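PDB 6L1O: aminotransferase from Bacillus subtilis, which transfers amino groups with pyridoxal 5'-phosphate as cofactor and takes part in the biosynthesis of the dipeptide antibiotic bacilysin. Local coordinates for residues B[81-84]-B[88-91]; B[106-111]-B[135-140]; B[155-160]-B[193-198]. All coordinates share one frame; numbering follows the deposited sequence.

Contact 1. Residues B[81-84]-B[88-91]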
loop_
_atom_site.group_PDB
_atom_site.type_symbol
_atom_site.label_atom_id
_atom_site.label_comp_id
_atom_site.label_asym_id
_atom_site.label_seq_id
_atom_site.Cartn_x
_atom_site.Cartn_y
_atom_site.Cartn_z
ATOM N N ALA B 81 -1.071 -17.519 -16.735
ATOM C CA ALA B 81 -1.939 -17.954 -17.832
ATOM C C ALA B 81 -2.242 -16.750 -18.752
ATOM O O ALA B 81 -2.219 -16.864 -19.954
ATOM C CB ALA B 81 -3.218 -18.548 -17.302
ATOM N N PHE B 82 -2.398 -15.586 -18.159
ATOM C CA PHE B 82 -2.675 -14.376 -18.912
ATOM C C PHE B 82 -1.491 -13.971 -19.800
ATOM O O PHE B 82 -1.665 -13.654 -20.997
ATOM C CB PHE B 82 -3.025 -13.247 -17.943
ATOM C CG PHE B 82 -3.370 -11.955 -18.608
ATOM C CD1 PHE B 82 -4.661 -11.734 -19.090
ATOM C CD2 PHE B 82 -2.427 -10.936 -18.721
ATOM C CE1 PHE B 82 -4.997 -10.532 -19.676
ATOM C CE2 PHE B 82 -2.780 -9.692 -19.315
ATOM C CZ PHE B 82 -4.054 -9.504 -19.778
ATOM N N TYR B 83 -0.290 -14.003 -19.251
ATOM C CA TYR B 83 0.886 -13.624 -20.010
ATOM C C TYR B 83 1.179 -14.590 -21.167
ATOM O O TYR B 83 1.714 -14.198 -22.190
ATOM C CB TYR B 83 2.126 -13.457 -19.104
ATOM C CG TYR B 83 2.409 -11.988 -18.931
ATOM C CD1 TYR B 83 3.444 -11.381 -19.611
ATOM C CD2 TYR B 83 1.580 -11.189 -18.160
ATOM C CE1 TYR B 83 3.703 -10.047 -19.487
ATOM C CE2 TYR B 83 1.818 -9.805 -18.049
ATOM C CZ TYR B 83 2.885 -9.250 -18.719
ATOM O OH TYR B 83 3.111 -7.902 -18.586
ATOM N N LYS B 84 0.812 -15.835 -20.974
ATOM C CA LYS B 84 0.946 -16.839 -22.012
ATOM C C LYS B 84 -0.081 -16.607 -23.131
ATOM O O LYS B 84 0.306 -16.567 -24.302
ATOM C CB LYS B 84 0.773 -18.227 -21.434
ATOM C CG LYS B 84 1.257 -19.351 -22.349
ATOM C CD LYS B 84 2.693 -19.048 -22.848
ATOM C CE LYS B 84 3.517 -20.305 -23.130
ATOM N NZ LYS B 84 2.752 -21.356 -23.879
ATOM N N GLY B 88 2.391 -14.654 -25.293
ATOM C CA GLY B 88 3.209 -15.812 -25.597
ATOM C C GLY B 88 4.371 -16.009 -24.644
ATOM O O GLY B 88 5.333 -16.719 -24.970
ATOM N N VAL B 89 4.292 -15.397 -23.466
ATOM C CA VAL B 89 5.435 -15.356 -22.517
ATOM C C VAL B 89 5.244 -16.368 -21.392
ATOM O O VAL B 89 4.180 -16.403 -20.739
ATOM C CB VAL B 89 5.594 -13.949 -21.921
ATOM C CG1 VAL B 89 6.690 -13.892 -20.830
ATOM C CG2 VAL B 89 5.908 -12.969 -23.033
ATOM N N THR B 90 6.283 -17.164 -21.150
ATOM C CA THR B 90 6.300 -18.127 -20.080
ATOM C C THR B 90 6.746 -17.493 -18.774
ATOM O O THR B 90 7.867 -17.002 -18.676
ATOM C CB THR B 90 7.259 -19.316 -20.392
ATOM O OG1 THR B 90 6.721 -20.074 -21.466
ATOM C CG2 THR B 90 7.352 -20.246 -19.160
ATOM N N ILE B 91 5.872 -17.564 -17.774
ATOM C CA ILE B 91 6.138 -17.003 -16.438
ATOM C C ILE B 91 5.965 -18.098 -15.388
ATOM O O ILE B 91 4.945 -18.767 -15.374
ATOM C CB ILE B 91 5.160 -15.841 -16.116
ATOM C CG1 ILE B 91 5.331 -14.654 -17.080
ATOM C CG2 ILE B 91 5.319 -15.393 -14.682
ATOM C CD1 ILE B 91 6.659 -13.948 -17.025
#
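Tyr-83 meets the chain segment 88-91 with both its backbone and its ring. Tyr-83 O takes a nearly straight hydrogen bond from Val-89 N (3.1 Å, 166° at the hydrogen). The ring runs alongside the Val-89 side chain, and the two point the same way. Val-89 CB sits at the ring edge, near the ring plane, 4.1 Å from Tyr-83 CD1. Ile-91 brings its CG1 branch to 4.0 Å from Tyr-83 CB. This is the buried, tightly packed part. Phe-250 and Val-252 of strand 249-253 also pack on Tyr-83, and its OH is hydrogen-bonded to Glu-233.

Here helix 73-87 ends and the chain turns into the loop that leads to strand 97-100. Gly-88 is the first residue to leave the helix and has a positive phi of 73°. Gly-88 N still donates to Lys-84 O at 3.0 Å, though the bond is bent.

The outer side is looser and exposed. With CG anti to the backbone N (chi1 -164°) and bends at chi2 and chi4, the Lys-84 chain lies alongside Thr-90, pointing the same way. Lys-84 CD lies 3.7 Å from Val-89 O. Further out, the touch is between Lys-84 CE and Thr-90 OG1, at 3.6 Å.

Contact 2. Residues B[106-111]-B[135-140]; sequences GLYVLT and ITMARA
Thr-111 OG1 lies close to two carbonyl oxygens of its own helix and faces Ile-135 across the contact. Thr-111 OG1 is 3.0 Å from Leu-107 O and 2.9 Å from Tyr-108 O. Both oxygens are within reach of the single hydroxyl proton. Ile-135 N is much further away, at 4.3 Å from Thr-111 OG1. Ala-138 CB approaches the backbone of the same threonine, 4.1 Å from Thr-111 O.

The main side-chain contact is between Tyr-108 and Met-137, which cross at about a right angle. Met-137 CE reaches 3.5 Å from Tyr-108 CE1. The bend at chi3 (83°) turns this methyl toward the ring. The sulfur is also near, so the pair is a Met-aromatic contact. Met-137 SD is 5.1 Å from the centroid of the Tyr-108 ring and approaches obliquely. The Tyr-108 OH is hydrogen-bonded to the OH of Tyr-108 of the second subunit.

A Schellman motif closes the helix at Arg-139, which has positive phi. Ala-140 N bonds back to Ile-135 O, and Arg-139 N to Thr-136 O at 2.8 Å.

Tyr-108 and Thr-111 lie on helix 103-114. Helix 130-137 joins the parallel neighbours 120-125 and 141-146 in a beta-alpha-beta crossover. Ile-135 packs on Ala-121 and Val-123 of strand 120-125, and Phe-172 of strand 168-174 packs on both Thr-111 and Ile-135.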
loop_
_atom_site.group_PDB
_atom_site.type_symbol
_atom_site.label_atom_id
_atom_site.label_comp_id
_atom_site.label_asym_id
_atom_site.label_seq_id
_atom_site.Cartn_x
_atom_site.Cartn_y
_atom_site.Cartn_z
ATOM N N GLY B 106 3.660 -0.115 -6.841
ATOM C CA GLY B 106 4.669 -0.921 -7.465
ATOM C C GLY B 106 5.924 -0.148 -7.838
ATOM O O GLY B 106 7.035 -0.626 -7.619
ATOM N N LEU B 107 5.751 1.043 -8.387
ATOM C CA LEU B 107 6.897 1.890 -8.723
ATOM C C LEU B 107 7.670 2.311 -7.492
ATOM O O LEU B 107 8.916 2.416 -7.526
ATOM C CB LEU B 107 6.478 3.147 -9.497
ATOM C CG LEU B 107 5.856 2.969 -10.878
ATOM C CD1 LEU B 107 5.191 4.302 -11.234
ATOM C CD2 LEU B 107 6.915 2.606 -11.866
ATOM N N TYR B 108 6.989 2.561 -6.394
ATOM C CA TYR B 108 7.673 2.932 -5.152
ATOM C C TYR B 108 8.484 1.738 -4.617
ATOM O O TYR B 108 9.659 1.878 -4.286
ATOM C CB TYR B 108 6.693 3.426 -4.097
ATOM C CG TYR B 108 7.308 3.561 -2.742
ATOM C CD1 TYR B 108 8.097 4.674 -2.439
ATOM C CD2 TYR B 108 7.090 2.608 -1.736
ATOM C CE1 TYR B 108 8.690 4.824 -1.213
ATOM C CE2 TYR B 108 7.695 2.759 -0.460
ATOM C CZ TYR B 108 8.482 3.886 -0.223
ATOM O OH TYR B 108 9.082 4.080 0.966
ATOM N N VAL B 109 7.839 0.589 -4.538
ATOM C CA VAL B 109 8.499 -0.650 -4.002
ATOM C C VAL B 109 9.700 -1.019 -4.873
ATOM O O VAL B 109 10.768 -1.335 -4.366
ATOM C CB VAL B 109 7.495 -1.793 -3.889
ATOM C CG1 VAL B 109 8.171 -3.126 -3.520
ATOM C CG2 VAL B 109 6.395 -1.440 -2.906
ATOM N N LEU B 110 9.533 -0.937 -6.193
ATOM C CA LEU B 110 10.558 -1.353 -7.103
ATOM C C LEU B 110 11.767 -0.464 -6.979
ATOM O O LEU B 110 12.881 -0.978 -6.888
ATOM C CB LEU B 110 10.060 -1.421 -8.544
ATOM C CG LEU B 110 9.174 -2.621 -8.911
ATOM C CD1 LEU B 110 8.434 -2.378 -10.232
ATOM C CD2 LEU B 110 9.978 -3.874 -8.994
ATOM N N THR B 111 11.569 0.837 -6.879
ATOM C CA THR B 111 12.699 1.756 -6.660
ATOM C C THR B 111 13.378 1.633 -5.323
ATOM O O THR B 111 14.601 1.771 -5.228
ATOM C CB THR B 111 12.308 3.213 -6.937
ATOM O OG1 THR B 111 11.219 3.609 -6.083
ATOM C CG2 THR B 111 11.897 3.372 -8.380
ATOM N N ILE B 135 12.154 7.725 -7.087
ATOM C CA ILE B 135 13.563 7.961 -7.252
ATOM C C ILE B 135 14.038 8.940 -6.175
ATOM O O ILE B 135 15.119 8.732 -5.564
ATOM C CB ILE B 135 13.856 8.501 -8.649
ATOM C CG1 ILE B 135 13.634 7.383 -9.668
ATOM C CG2 ILE B 135 15.303 9.021 -8.733
ATOM C CD1 ILE B 135 13.655 7.850 -11.101
ATOM N N THR B 136 13.250 9.988 -5.945
ATOM C CA THR B 136 13.607 11.007 -4.971
ATOM C C THR B 136 13.537 10.417 -3.552
ATOM O O THR B 136 14.402 10.655 -2.745
ATOM C CB THR B 136 12.726 12.236 -5.079
ATOM O OG1 THR B 136 12.744 12.722 -6.443
ATOM C CG2 THR B 136 13.225 13.337 -4.176
ATOM N N MET B 137 12.513 9.631 -3.276
ATOM C CA MET B 137 12.374 8.958 -2.003
ATOM C C MET B 137 13.405 7.886 -1.738
ATOM O O MET B 137 13.614 7.543 -0.576
ATOM C CB MET B 137 10.978 8.347 -1.862
ATOM C CG MET B 137 9.920 9.441 -1.824
ATOM S SD MET B 137 8.272 8.747 -2.161
ATOM C CE MET B 137 7.857 8.164 -0.529
ATOM N N ALA B 138 14.033 7.369 -2.781
ATOM C CA ALA B 138 15.187 6.494 -2.658
ATOM C C ALA B 138 16.496 7.323 -2.479
ATOM O O ALA B 138 17.566 6.739 -2.342
ATOM C CB ALA B 138 15.327 5.598 -3.881
ATOM N N ARG B 139 16.371 8.648 -2.530
ATOM C CA ARG B 139 17.506 9.578 -2.439
ATOM C C ARG B 139 18.489 9.405 -3.594
ATOM O O ARG B 139 19.678 9.629 -3.446
ATOM C CB ARG B 139 18.208 9.435 -1.076
ATOM C CG ARG B 139 17.259 9.458 0.115
ATOM C CD ARG B 139 17.982 9.121 1.419
ATOM N NE ARG B 139 17.583 10.046 2.514
ATOM C CZ ARG B 139 16.657 9.789 3.449
ATOM N NH1 ARG B 139 16.031 8.610 3.480
ATOM N NH2 ARG B 139 16.367 10.702 4.369
ATOM N N ALA B 140 17.995 9.010 -4.767
ATOM C CA ALA B 140 18.833 8.767 -5.932
ATOM C C ALA B 140 18.767 9.929 -6.907
ATOM O O ALA B 140 17.946 10.827 -6.741
ATOM C CB ALA B 140 18.390 7.507 -6.592
#

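Contact 3. Residues B[155-160]-B[193-198]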
loop_
_atom_site.group_PDB
_atom_site.type_symbol
_atom_site.label_atom_id
_atom_site.label_comp_id
_atom_site.label_asym_id
_atom_site.label_seq_id
_atom_site.Cartn_x
_atom_site.Cartn_y
_atom_site.Cartn_z
ATOM N N PRO B 155 14.146 6.106 -26.860
ATOM C CA PRO B 155 15.408 6.708 -26.431
ATOM C C PRO B 155 16.558 6.140 -27.307
ATOM O O PRO B 155 16.461 5.015 -27.797
ATOM C CB PRO B 155 15.553 6.203 -24.999
ATOM C CG PRO B 155 14.893 4.864 -25.019
ATOM C CD PRO B 155 13.704 5.064 -25.922
ATOM N N ASP B 156 17.579 6.959 -27.531
ATOM C CA ASP B 156 18.829 6.520 -28.153
ATOM C C ASP B 156 19.832 6.238 -27.024
ATOM O O ASP B 156 20.386 7.164 -26.418
ATOM C CB ASP B 156 19.357 7.605 -29.097
ATOM C CG ASP B 156 20.584 7.148 -29.892
ATOM O OD1 ASP B 156 21.235 6.128 -29.525
ATOM O OD2 ASP B 156 20.893 7.850 -30.886
ATOM N N PHE B 157 20.087 4.971 -26.777
ATOM C CA PHE B 157 20.885 4.548 -25.601
ATOM C C PHE B 157 22.374 4.901 -25.740
ATOM O O PHE B 157 23.078 5.064 -24.735
ATOM C CB PHE B 157 20.740 3.057 -25.363
ATOM C CG PHE B 157 19.325 2.625 -25.033
ATOM C CD1 PHE B 157 18.687 3.122 -23.901
ATOM C CD2 PHE B 157 18.657 1.742 -25.832
ATOM C CE1 PHE B 157 17.390 2.746 -23.581
ATOM C CE2 PHE B 157 17.342 1.347 -25.535
ATOM C CZ PHE B 157 16.727 1.836 -24.392
ATOM N N GLU B 158 22.827 5.047 -26.982
ATOM C CA GLU B 158 24.197 5.464 -27.270
ATOM C C GLU B 158 24.419 6.959 -27.067
ATOM O O GLU B 158 25.562 7.395 -26.984
ATOM C CB GLU B 158 24.556 5.064 -28.701
ATOM C CG GLU B 158 24.625 3.564 -28.902
ATOM C CD GLU B 158 25.765 2.917 -28.103
ATOM O OE1 GLU B 158 26.823 3.565 -27.924
ATOM O OE2 GLU B 158 25.613 1.754 -27.656
ATOM N N LYS B 159 23.338 7.735 -26.953
ATOM C CA LYS B 159 23.439 9.143 -26.623
ATOM C C LYS B 159 23.753 9.372 -25.143
ATOM O O LYS B 159 24.108 10.455 -24.776
ATOM C CB LYS B 159 22.171 9.898 -27.041
ATOM N N ILE B 160 23.601 8.348 -24.308
ATOM C CA ILE B 160 23.789 8.490 -22.874
ATOM C C ILE B 160 25.298 8.559 -22.607
ATOM O O ILE B 160 26.074 7.744 -23.121
ATOM C CB ILE B 160 23.197 7.317 -22.084
ATOM C CG1 ILE B 160 21.667 7.210 -22.319
ATOM C CG2 ILE B 160 23.471 7.500 -20.599
ATOM C CD1 ILE B 160 21.099 5.851 -21.891
ATOM N N ALA B 193 17.344 -4.422 -23.587
ATOM C CA ALA B 193 17.758 -5.445 -22.681
ATOM C C ALA B 193 19.265 -5.742 -22.834
ATOM O O ALA B 193 19.974 -5.999 -21.842
ATOM C CB ALA B 193 16.947 -6.706 -22.861
ATOM N N ALA B 194 19.725 -5.714 -24.074
ATOM C CA ALA B 194 21.153 -5.842 -24.381
ATOM C C ALA B 194 21.972 -4.724 -23.749
ATOM O O ALA B 194 22.989 -4.981 -23.109
ATOM C CB ALA B 194 21.371 -5.864 -25.896
ATOM N N PHE B 195 21.487 -3.491 -23.876
ATOM C CA PHE B 195 22.134 -2.347 -23.270
ATOM C C PHE B 195 22.206 -2.422 -21.716
ATOM O O PHE B 195 23.213 -2.109 -21.099
ATOM C CB PHE B 195 21.416 -1.071 -23.708
ATOM C CG PHE B 195 22.107 0.181 -23.311
ATOM C CD1 PHE B 195 23.168 0.680 -24.092
ATOM C CD2 PHE B 195 21.726 0.881 -22.145
ATOM C CE1 PHE B 195 23.798 1.868 -23.735
ATOM C CE2 PHE B 195 22.372 2.050 -21.771
ATOM C CZ PHE B 195 23.416 2.537 -22.572
ATOM N N ALA B 196 21.113 -2.857 -21.097
ATOM C CA ALA B 196 21.044 -2.924 -19.634
ATOM C C ALA B 196 21.938 -4.043 -19.108
ATOM O O ALA B 196 22.595 -3.892 -18.093
ATOM C CB ALA B 196 19.598 -3.137 -19.218
ATOM N N LYS B 197 21.979 -5.145 -19.852
ATOM C CA LYS B 197 22.852 -6.278 -19.559
ATOM C C LYS B 197 24.337 -5.872 -19.588
ATOM O O LYS B 197 25.105 -6.296 -18.733
ATOM C CB LYS B 197 22.602 -7.406 -20.542
ATOM C CG LYS B 197 23.139 -8.762 -20.152
ATOM C CD LYS B 197 22.814 -9.768 -21.249
ATOM C CE LYS B 197 22.998 -11.215 -20.813
ATOM N NZ LYS B 197 24.410 -11.698 -20.755
ATOM N N GLU B 198 24.705 -5.028 -20.546
ATOM C CA GLU B 198 26.087 -4.574 -20.674
ATOM C C GLU B 198 26.518 -3.638 -19.564
ATOM O O GLU B 198 27.660 -3.666 -19.108
ATOM C CB GLU B 198 26.278 -3.905 -22.024
ATOM C CG GLU B 198 27.656 -3.261 -22.185
ATOM C CD GLU B 198 28.073 -3.068 -23.621
ATOM O OE1 GLU B 198 27.246 -3.337 -24.520
ATOM O OE2 GLU B 198 29.242 -2.640 -23.836
#
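The backbones come closest at Phe-157 and Phe-195, whose CA atoms are 7.4 Å apart, where loop 155-160 passes the helix 186-199. An Asx turn lies at Asp-156. Asp-156 OD1 accepts from Glu-158 N at 3.2 Å, and the donor is 34° out of the carboxylate plane. The helix links the neighbouring parallel strands 168-174 and 202-206 in a beta-alpha-beta crossover of the large mixed sheet. The contact packs the loop between strands 141-146 and 168-174 against this helix. It is structural packing, away from the cofactor.

Phe-195 carries the contact. Its CG is anti to the backbone N (chi1 -172°), which sends the ring out toward the loop. Phe-157 CB sits over the centre of one face of this ring. Phe-157 CB is 3.6 Å from the centroid of the Phe-195 ring, a CH-pi contact. Beyond CB the Phe-157 ring slides off that of Phe-195. The two ring planes are nearly parallel, at 22°, but offset. The centroids of the Phe-157 and Phe-195 rings are 5.1 Å from each other, and the rings barely overlap. Met-145 and Met-171 of the sheet and Ala-192 of the helix also pack on Phe-157.

Ile-160 adds its CD1 methyl obliquely, 4.0 Å from Phe-195 CE2. On the exposed side, Glu-158 OE2 comes to the edge of the Phe-195 ring, near its plane. At the far end of the ring, Phe-195 CZ lies 3.3 Å from the backbone O of Phe-157.

In the fold
The three contacts follow one another along the chain and do not touch. Their centres are about 27 Å (contacts 1 and 2), about 26 Å (1 and 3) and about 21 Å (2 and 3) apart. Contacts 1 and 2 both have a side chain within about 12 Å of a bound PLP. That of Tyr-83 is about 12 Å from it, and that of Tyr-108 about 10 Å. Tyr-108 lies on helix 103-114, whose start carries the cofactor-binding residues Gly-103 and Lys-104. Contact 2 also reaches the second subunit, whereas contact 1 stays within its own chain. Contact 3 lies away from the annotated sites, where helix 186-199 meets the loop before strand 168-174.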